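Local coordinates for protein transcription initiation factor IIB,Transcription initiation factor IIB (Methanocaldococcus vulcanius, PDB 5O9I) that is a mini-intein from an archaeal transcription factor IIB, a HINT-fold domain that probably excises itself by protein splicing and joins the flanking host segments, at residues V55-M67 / L146-K158. Residues are numbered along the deposited sequence; the frame is centred on the assembly and turned at random.
Sequences VIAFDSNYKFKFM and LEKLINSDFIFLK
Phe-154 packs its ring into an aromatic cluster with Phe-58, Tyr-62 and Phe-64 at the turn end of the 55-67 hairpin, and the meeting illustrates how a beta hairpin can be fastened to a distant part of the chain by a greasy centre with polar clasps around it. Its edge points at the face of Phe-58, CZ lying 3.8 Å from CD2 of that ring with the planes at 88°, and in offset fashion at the face of Phe-64. Against Tyr-62 the planes stand at 46°, and CE2 of Phe-154 comes within 3.4 Å of CG of Tyr-62. The short helix 147-150 supplies the aliphatic stem of Lys-148: with CG anti to the backbone N (chi1 -160°) and the chain extended beyond, it crosses the phenol at about a right angle, CE sitting over the ring centre. NZ makes a cation-pi contact with this face and donates to Ser-60 O at 2.9 Å, almost in line with the carbonyl. Replacing Tyr-62 by an alanine would probably open a gap between Lys-148 and Phe-154 and deprive the ammonium of its aromatic partner. Asp-153 belongs to this tight part, its CB 3.4 Å from Phe-64 CD2. Asp-153 N gives a 3.0 Å bond to Tyr-62 O, while its OD2 receives Phe-64 N on the anti side, tilted out of the carboxylate plane. Lys-125, just past strand 120-124, binds the carbonyls of Ser-152 and Phe-154 where strand 154-162 starts.

Toward solvent the packing thins: Asn-61 and Asn-151 only graze the opposite segment, and partly exposed Lys-63 reaches Asp-153 OD1 in a salt bridge modelled too short to trust in detail. The chemistry implies a mixed junction, an aromatic core with directional bonds to Asp-153 that likely set how the turn meets the strand start.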
loop_
_atom_site.group_PDB
_atom_site.type_symbol
_atom_site.label_atom_id
_atom_site.label_comp_id
_atom_site.label_asym_id
_atom_site.label_seq_id
_atom_site.Cartn_x
_atom_site.Cartn_y
_atom_site.Cartn_z
ATOM N N VAL A 55 -9.011 3.452 5.582
ATOM C CA VAL A 55 -7.686 3.744 5.148
ATOM C C VAL A 55 -7.729 4.933 4.210
ATOM O O VAL A 55 -8.757 5.231 3.643
ATOM C CB VAL A 55 -7.156 2.432 4.541
ATOM C CG1 VAL A 55 -6.998 2.434 3.049
ATOM C CG2 VAL A 55 -5.923 1.975 5.290
ATOM N N ILE A 56 -6.612 5.603 4.058
ATOM C CA ILE A 56 -6.521 6.721 3.129
ATOM C C ILE A 56 -6.253 6.260 1.688
ATOM O O ILE A 56 -5.288 5.530 1.415
ATOM C CB ILE A 56 -5.401 7.717 3.576
ATOM C CG1 ILE A 56 -5.686 8.240 4.986
ATOM C CG2 ILE A 56 -5.367 8.940 2.707
ATOM C CD1 ILE A 56 -4.405 8.582 5.699
ATOM N N ALA A 57 -7.144 6.714 0.790
ATOM C CA ALA A 57 -7.112 6.377 -0.634
ATOM C C ALA A 57 -7.432 7.589 -1.412
ATOM O O ALA A 57 -8.113 8.457 -0.925
ATOM C CB ALA A 57 -8.136 5.350 -0.943
ATOM N N PHE A 58 -6.932 7.669 -2.633
ATOM C CA PHE A 58 -7.265 8.800 -3.457
ATOM C C PHE A 58 -8.493 8.543 -4.264
ATOM O O PHE A 58 -8.735 7.427 -4.687
ATOM C CB PHE A 58 -6.113 9.173 -4.336
ATOM C CG PHE A 58 -5.870 8.245 -5.500
ATOM C CD1 PHE A 58 -6.643 8.350 -6.697
ATOM C CD2 PHE A 58 -4.824 7.383 -5.487
ATOM C CE1 PHE A 58 -6.410 7.532 -7.777
ATOM C CE2 PHE A 58 -4.526 6.633 -6.588
ATOM C CZ PHE A 58 -5.361 6.670 -7.721
ATOM N N ASP A 59 -9.208 9.620 -4.531
ATOM C CA ASP A 59 -10.470 9.632 -5.196
ATOM C C ASP A 59 -10.237 10.019 -6.652
ATOM O O ASP A 59 -9.110 10.197 -7.102
ATOM C CB ASP A 59 -11.462 10.539 -4.435
ATOM C CG ASP A 59 -11.159 12.058 -4.530
ATOM O OD1 ASP A 59 -10.329 12.496 -5.363
ATOM O OD2 ASP A 59 -11.807 12.906 -3.851
ATOM N N SER A 60 -11.309 10.167 -7.414
ATOM C CA SER A 60 -11.201 10.400 -8.839
ATOM C C SER A 60 -10.656 11.800 -9.215
ATOM O O SER A 60 -10.148 11.980 -10.336
ATOM C CB SER A 60 -12.570 10.191 -9.463
ATOM O OG SER A 60 -13.471 11.167 -8.992
ATOM N N ASN A 61 -10.764 12.761 -8.291
ATOM C CA ASN A 61 -9.966 14.004 -8.334
ATOM C C ASN A 61 -8.531 13.946 -7.820
ATOM O O ASN A 61 -7.858 14.977 -7.786
ATOM C CB ASN A 61 -10.690 15.080 -7.568
ATOM C CG ASN A 61 -11.985 15.420 -8.211
ATOM O OD1 ASN A 61 -12.040 15.569 -9.424
ATOM N ND2 ASN A 61 -13.015 15.554 -7.433
ATOM N N TYR A 62 -8.041 12.755 -7.500
ATOM C CA TYR A 62 -6.687 12.574 -7.006
ATOM C C TYR A 62 -6.459 13.187 -5.618
ATOM O O TYR A 62 -5.328 13.550 -5.292
ATOM C CB TYR A 62 -5.630 13.079 -8.015
ATOM C CG TYR A 62 -5.449 12.364 -9.321
ATOM C CD1 TYR A 62 -6.038 11.096 -9.581
ATOM C CD2 TYR A 62 -4.667 12.960 -10.325
ATOM C CE1 TYR A 62 -5.851 10.469 -10.817
ATOM C CE2 TYR A 62 -4.485 12.338 -11.568
ATOM C CZ TYR A 62 -5.097 11.119 -11.810
ATOM O OH TYR A 62 -4.864 10.533 -13.015
ATOM N N LYS A 63 -7.524 13.244 -4.818
ATOM C CA LYS A 63 -7.483 13.745 -3.474
ATOM C C LYS A 63 -7.714 12.627 -2.482
ATOM O O LYS A 63 -8.561 11.783 -2.700
ATOM C CB LYS A 63 -8.584 14.753 -3.289
ATOM C CG LYS A 63 -8.516 15.962 -4.217
ATOM C CD LYS A 63 -7.350 16.902 -3.922
ATOM C CE LYS A 63 -7.349 17.349 -2.440
ATOM N NZ LYS A 63 -6.235 18.293 -2.137
ATOM N N PHE A 64 -6.999 12.665 -1.366
ATOM C CA PHE A 64 -7.116 11.718 -0.317
ATOM C C PHE A 64 -8.366 11.885 0.527
ATOM O O PHE A 64 -8.933 12.990 0.684
ATOM C CB PHE A 64 -5.892 11.745 0.589
ATOM C CG PHE A 64 -4.628 11.296 -0.078
ATOM C CD1 PHE A 64 -4.593 10.184 -0.877
ATOM C CD2 PHE A 64 -3.476 11.999 0.113
ATOM C CE1 PHE A 64 -3.446 9.785 -1.514
ATOM C CE2 PHE A 64 -2.271 11.601 -0.491
ATOM C CZ PHE A 64 -2.270 10.497 -1.322
ATOM N N LYS A 65 -8.871 10.719 0.907
ATOM C CA LYS A 65 -9.956 10.615 1.889
ATOM C C LYS A 65 -9.996 9.213 2.519
ATOM O O LYS A 65 -9.469 8.220 1.972
ATOM C CB LYS A 65 -11.305 11.047 1.311
ATOM C CG LYS A 65 -12.074 10.052 0.471
ATOM C CD LYS A 65 -13.498 10.631 0.290
ATOM C CE LYS A 65 -14.454 9.751 -0.528
ATOM N NZ LYS A 65 -14.415 9.885 -2.039
ATOM N N PHE A 66 -10.513 9.175 3.731
ATOM C CA PHE A 66 -10.576 7.917 4.482
ATOM C C PHE A 66 -11.677 7.117 3.856
ATOM O O PHE A 66 -12.709 7.679 3.553
ATOM C CB PHE A 66 -10.826 8.141 5.971
ATOM C CG PHE A 66 -9.564 8.340 6.749
ATOM C CD1 PHE A 66 -8.851 7.270 7.150
ATOM C CD2 PHE A 66 -9.060 9.631 7.046
ATOM C CE1 PHE A 66 -7.665 7.409 7.835
ATOM C CE2 PHE A 66 -7.896 9.783 7.759
ATOM C CZ PHE A 66 -7.213 8.678 8.157
ATOM N N MET A 67 -11.409 5.846 3.594
ATOM C CA MET A 67 -12.365 4.945 2.961
ATOM C C MET A 67 -12.371 3.549 3.598
ATOM O O MET A 67 -11.296 3.004 3.966
ATOM C CB MET A 67 -11.953 4.749 1.533
ATOM C CG MET A 67 -11.922 6.013 0.736
ATOM S SD MET A 67 -13.549 6.046 0.065
ATOM C CE MET A 67 -12.979 6.258 -1.612
ATOM N N LEU A 146 -3.084 17.860 -16.052
ATOM C CA LEU A 146 -1.951 18.378 -15.215
ATOM C C LEU A 146 -2.190 19.566 -14.297
ATOM O O LEU A 146 -1.444 19.736 -13.381
ATOM C CB LEU A 146 -0.725 18.759 -16.032
ATOM C CG LEU A 146 -0.455 20.233 -16.340
ATOM C CD1 LEU A 146 0.967 20.641 -15.928
ATOM C CD2 LEU A 146 -0.776 20.474 -17.821
ATOM N N GLU A 147 -3.141 20.429 -14.645
ATOM C CA GLU A 147 -3.937 21.183 -13.686
ATOM C C GLU A 147 -4.432 20.121 -12.616
ATOM O O GLU A 147 -4.408 20.355 -11.384
ATOM C CB GLU A 147 -5.088 21.944 -14.404
ATOM C CG GLU A 147 -4.696 23.258 -15.255
ATOM C CD GLU A 147 -4.640 23.156 -16.847
ATOM O OE1 GLU A 147 -4.902 22.072 -17.469
ATOM O OE2 GLU A 147 -4.349 24.193 -17.523
ATOM N N LYS A 148 -4.776 18.912 -13.064
ATOM C CA LYS A 148 -5.221 17.912 -12.137
ATOM C C LYS A 148 -4.084 17.402 -11.245
ATOM O O LYS A 148 -4.272 17.280 -10.012
ATOM C CB LYS A 148 -5.891 16.772 -12.873
ATOM C CG LYS A 148 -6.768 15.963 -11.968
ATOM C CD LYS A 148 -7.003 14.615 -12.565
ATOM C CE LYS A 148 -8.059 13.861 -11.789
ATOM N NZ LYS A 148 -8.779 12.928 -12.727
ATOM N N LEU A 149 -2.958 17.085 -11.899
ATOM C CA LEU A 149 -1.748 16.701 -11.232
ATOM C C LEU A 149 -1.328 17.740 -10.212
ATOM O O LEU A 149 -0.882 17.400 -9.098
ATOM C CB LEU A 149 -0.568 16.630 -12.176
ATOM C CG LEU A 149 -0.497 15.406 -13.045
ATOM C CD1 LEU A 149 0.828 15.329 -13.725
ATOM C CD2 LEU A 149 -0.769 14.139 -12.217
ATOM N N ILE A 150 -1.467 19.003 -10.593
ATOM C CA ILE A 150 -1.076 20.093 -9.731
ATOM C C ILE A 150 -1.999 20.129 -8.534
ATOM O O ILE A 150 -1.527 20.307 -7.417
ATOM C CB ILE A 150 -1.044 21.435 -10.500
ATOM C CG1 ILE A 150 0.138 21.440 -11.476
ATOM C CG2 ILE A 150 -0.790 22.590 -9.574
ATOM C CD1 ILE A 150 0.227 22.678 -12.340
ATOM N N ASN A 151 -3.277 19.864 -8.740
ATOM C CA ASN A 151 -4.256 19.973 -7.666
ATOM C C ASN A 151 -4.356 18.730 -6.793
ATOM O O ASN A 151 -5.159 18.683 -5.908
ATOM C CB ASN A 151 -5.652 20.196 -8.253
ATOM C CG ASN A 151 -5.797 21.518 -8.917
ATOM O OD1 ASN A 151 -4.820 22.115 -9.381
ATOM N ND2 ASN A 151 -7.036 22.006 -8.957
ATOM N N SER A 152 -3.566 17.714 -7.106
ATOM C CA SER A 152 -3.666 16.431 -6.473
ATOM C C SER A 152 -3.013 16.502 -5.104
ATOM O O SER A 152 -2.254 17.433 -4.870
ATOM C CB SER A 152 -2.938 15.397 -7.359
ATOM O OG SER A 152 -1.541 15.546 -7.297
ATOM N N ASP A 153 -3.239 15.502 -4.244
ATOM C CA ASP A 153 -2.443 15.396 -3.046
ATOM C C ASP A 153 -1.200 14.561 -3.274
ATOM O O ASP A 153 -0.670 13.968 -2.384
ATOM C CB ASP A 153 -3.238 14.792 -1.855
ATOM C CG ASP A 153 -4.439 15.638 -1.426
ATOM O OD1 ASP A 153 -4.408 16.839 -1.569
ATOM O OD2 ASP A 153 -5.423 15.122 -0.871
ATOM N N PHE A 154 -0.713 14.450 -4.498
ATOM C CA PHE A 154 0.515 13.706 -4.789
ATOM C C PHE A 154 1.791 14.551 -4.873
ATOM O O PHE A 154 1.777 15.738 -5.148
ATOM C CB PHE A 154 0.380 13.028 -6.155
ATOM C CG PHE A 154 -0.811 12.147 -6.304
ATOM C CD1 PHE A 154 -1.224 11.280 -5.261
ATOM C CD2 PHE A 154 -1.505 12.140 -7.503
ATOM C CE1 PHE A 154 -2.332 10.458 -5.419
ATOM C CE2 PHE A 154 -2.604 11.337 -7.678
ATOM C CZ PHE A 154 -3.017 10.480 -6.645
ATOM N N ILE A 155 2.905 13.855 -4.705
ATOM C CA ILE A 155 4.159 14.276 -5.180
ATOM C C ILE A 155 4.708 13.140 -6.067
ATOM O O ILE A 155 4.333 11.954 -5.874
ATOM C CB ILE A 155 5.144 14.598 -4.055
ATOM C CG1 ILE A 155 5.305 13.422 -3.111
ATOM C CG2 ILE A 155 4.647 15.829 -3.316
ATOM C CD1 ILE A 155 6.408 13.668 -2.118
ATOM N N PHE A 156 5.618 13.511 -7.001
ATOM C CA PHE A 156 6.177 12.619 -7.960
ATOM C C PHE A 156 7.688 12.625 -7.756
ATOM O O PHE A 156 8.314 13.658 -7.878
ATOM C CB PHE A 156 5.774 13.105 -9.354
ATOM C CG PHE A 156 4.317 13.386 -9.467
ATOM C CD1 PHE A 156 3.417 12.345 -9.565
ATOM C CD2 PHE A 156 3.852 14.666 -9.347
ATOM C CE1 PHE A 156 2.052 12.566 -9.561
ATOM C CE2 PHE A 156 2.486 14.929 -9.329
ATOM C CZ PHE A 156 1.560 13.853 -9.434
ATOM N N LEU A 157 8.272 11.474 -7.414
ATOM C CA LEU A 157 9.658 11.386 -7.043
ATOM C C LEU A 157 10.303 10.283 -7.838
ATOM O O LEU A 157 9.605 9.330 -8.247
ATOM C CB LEU A 157 9.782 11.103 -5.539
ATOM C CG LEU A 157 9.397 12.255 -4.584
ATOM C CD1 LEU A 157 9.683 11.887 -3.145
ATOM C CD2 LEU A 157 10.069 13.602 -4.912
ATOM N N LYS A 158 11.624 10.375 -8.020
ATOM C CA LYS A 158 12.314 9.433 -8.918
ATOM C C LYS A 158 12.921 8.360 -8.050
ATOM O O LYS A 158 13.309 8.640 -6.907
ATOM C CB LYS A 158 13.407 10.082 -9.780
ATOM C CG LYS A 158 13.378 11.608 -9.958
ATOM C CD LYS A 158 14.728 12.150 -10.495
ATOM C CE LYS A 158 14.675 12.594 -11.978
ATOM N NZ LYS A 158 13.962 11.619 -12.871
#